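Local coordinates for single-stranded DNA-binding protein WHY1, chloroplastic (Arabidopsis thaliana, PDB 4KOO), which binds single-stranded DNA as a homotetramer in chloroplasts and nucleus, guarding plastid genome stability and modulating telomere length, at residues A142-A145 with V146-A150. Numbering follows the deposited sequence.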
ATOM      1  N   ALA A 142       7.031 -17.719  -4.901  1.00 12.25           N
ATOM      2  CA  ALA A 142       5.882 -17.321  -4.079  1.00 14.61           C
ATOM      3  C   ALA A 142       6.340 -16.793  -2.719  1.00 13.01           C
ATOM      4  O   ALA A 142       5.856 -15.773  -2.275  1.00 12.88           O
ATOM      5  CB  ALA A 142       4.959 -18.500  -3.873  1.00 14.32           C
ATOM      6  N   GLU A 143       7.295 -17.485  -2.093  1.00 12.95           N
ATOM      7  CA  GLU A 143       7.862 -17.066  -0.808  1.00 12.42           C
ATOM      8  C   GLU A 143       8.555 -15.700  -0.921  1.00 14.54           C
ATOM      9  O   GLU A 143       8.441 -14.860  -0.048  1.00 13.35           O
ATOM     10  CB  GLU A 143       8.841 -18.125  -0.296  1.00 14.58           C
ATOM     11  CG  GLU A 143       8.181 -19.396   0.162  1.00 17.46           C
ATOM     12  CD  GLU A 143       9.139 -20.552   0.385  1.00 23.70           C
ATOM     13  OE1 GLU A 143      10.244 -20.539  -0.189  1.00 21.42           O
ATOM     14  OE2 GLU A 143       8.761 -21.496   1.107  1.00 23.75           O
ATOM     15  N   PHE A 144       9.284 -15.493  -2.023  1.00 12.74           N
ATOM     16  CA  PHE A 144       9.998 -14.243  -2.262  1.00 11.17           C
ATOM     17  C   PHE A 144       9.014 -13.114  -2.441  1.00 11.07           C
ATOM     18  O   PHE A 144       9.240 -11.985  -1.959  1.00 12.77           O
ATOM     19  CB  PHE A 144      10.892 -14.395  -3.498  1.00 12.23           C
ATOM     20  CG  PHE A 144      11.903 -13.302  -3.655  1.00 11.44           C
ATOM     21  CD1 PHE A 144      13.028 -13.266  -2.843  1.00 19.86           C
ATOM     22  CD2 PHE A 144      11.732 -12.316  -4.593  1.00 17.93           C
ATOM     23  CE1 PHE A 144      13.951 -12.234  -2.967  1.00 21.32           C
ATOM     24  CE2 PHE A 144      12.674 -11.275  -4.725  1.00 18.49           C
ATOM     25  CZ  PHE A 144      13.768 -11.255  -3.933  1.00 16.27           C
ATOM     26  N   ALA A 145       7.895 -13.412  -3.095  1.00 12.99           N
ATOM     27  CA  ALA A 145       6.870 -12.421  -3.336  1.00 11.85           C
ATOM     28  C   ALA A 145       6.234 -11.984  -2.024  1.00 14.80           C
ATOM     29  O   ALA A 145       5.936 -10.807  -1.858  1.00  9.89           O
ATOM     30  CB  ALA A 145       5.788 -12.938  -4.301  1.00 14.24           C
ATOM     31  N   VAL A 146       6.044 -12.925  -1.095  1.00 12.87           N
ATOM     32  CA  VAL A 146       5.577 -12.564   0.257  1.00 11.30           C
ATOM     33  C   VAL A 146       6.597 -11.661   0.980  1.00 11.94           C
ATOM     34  O   VAL A 146       6.244 -10.653   1.610  1.00 11.59           O
ATOM     35  CB  VAL A 146       5.311 -13.839   1.086  1.00 14.79           C
ATOM     36  CG1 VAL A 146       4.953 -13.519   2.542  1.00 12.15           C
ATOM     37  CG2 VAL A 146       4.179 -14.617   0.463  1.00 19.77           C
ATOM     38  N   LEU A 147       7.877 -12.033   0.903  1.00 11.62           N
ATOM     39  CA  LEU A 147       8.921 -11.196   1.493  1.00 12.76           C
ATOM     40  C   LEU A 147       8.891  -9.780   0.896  1.00 12.07           C
ATOM     41  O   LEU A 147       8.942  -8.783   1.629  1.00 12.11           O
ATOM     42  CB  LEU A 147      10.304 -11.847   1.345  1.00 14.22           C
ATOM     43  CG  LEU A 147      10.589 -13.130   2.116  1.00 16.11           C
ATOM     44  CD1 LEU A 147      11.978 -13.630   1.793  1.00 17.50           C
ATOM     45  CD2 LEU A 147      10.437 -12.909   3.600  1.00 16.91           C
ATOM     46  N   ILE A 148       8.842  -9.666  -0.424  1.00 12.54           N
ATOM     47  CA  ILE A 148       8.886  -8.363  -1.039  1.00 16.10           C
ATOM     48  C   ILE A 148       7.638  -7.551  -0.694  1.00 12.31           C
ATOM     49  O   ILE A 148       7.724  -6.354  -0.470  1.00 13.56           O
ATOM     50  CB  ILE A 148       9.066  -8.478  -2.555  1.00 17.12           C
ATOM     51  CG1 ILE A 148      10.425  -9.140  -2.882  1.00 17.26           C
ATOM     52  CG2 ILE A 148       8.966  -7.111  -3.204  1.00 16.51           C
ATOM     53  CD1 ILE A 148      11.594  -8.344  -2.386  1.00 22.55           C
ATOM     54  N   SER A 149       6.481  -8.210  -0.636  1.00 14.06           N
ATOM     55  CA  SER A 149       5.255  -7.549  -0.128  1.00 13.19           C
ATOM     56  C   SER A 149       5.440  -7.002   1.274  1.00 14.34           C
ATOM     57  O   SER A 149       5.126  -5.840   1.554  1.00 13.48           O
ATOM     58  CB  SER A 149       4.101  -8.537  -0.142  1.00 15.13           C
ATOM     59  OG  SER A 149       2.961  -8.012   0.504  1.00 18.66           O
ATOM     60  N   ALA A 150       5.984  -7.827   2.164  1.00 11.26           N
ATOM     61  CA  ALA A 150       6.205  -7.428   3.531  1.00 15.87           C
ATOM     62  C   ALA A 150       7.214  -6.277   3.653  1.00 11.67           C
ATOM     63  O   ALA A 150       7.029  -5.337   4.457  1.00 12.45           O
ATOM     64  CB  ALA A 150       6.681  -8.633   4.332  1.00 15.43           C
TER
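With CG of F144 trans to its backbone N (chi1 -166°) and CG1 of I148 trans to its own carbonyl carbon (chi1 -63°), the phenyl ring and the isoleucine branch come together one turn apart, an i to i+4 pair in the alpha-helix 141-158, which follows the second antiparallel sheet of the Whirly fold. I148 CG1 sits over one face of the ring in a CH-pi contact, 4.1 Å from the centroid and 29° off the ring normal. Its closest ring atom is CE2 of F144, at 3.6 Å from CG1, while CD1 of I148 reaches on to CE2 and CZ. H118 stacks on the F144 ring, and F120 on strand 118-126 also touches F144, tying the helix to that sheet. Without this ring, as with an alanine here, CG1 and CD1 of I148 would probably lose their aromatic partner and H118 its stack. On another side of the helix, A142, A145, V146 and S149 pack against a second subunit of the tetramer. OE1 of E143 instead forms a salt bridge with NZ of K17, part of a segment probably needed for single-stranded DNA binding, as in related proteins, and also accepts a hydrogen bond from T140 N. Four successive i+4 backbone bonds hold the turns together, the shortest from I148 N to F144 O at 2.8 Å; that carbonyl oxygen also lies 3.2 Å from CG1 of I148.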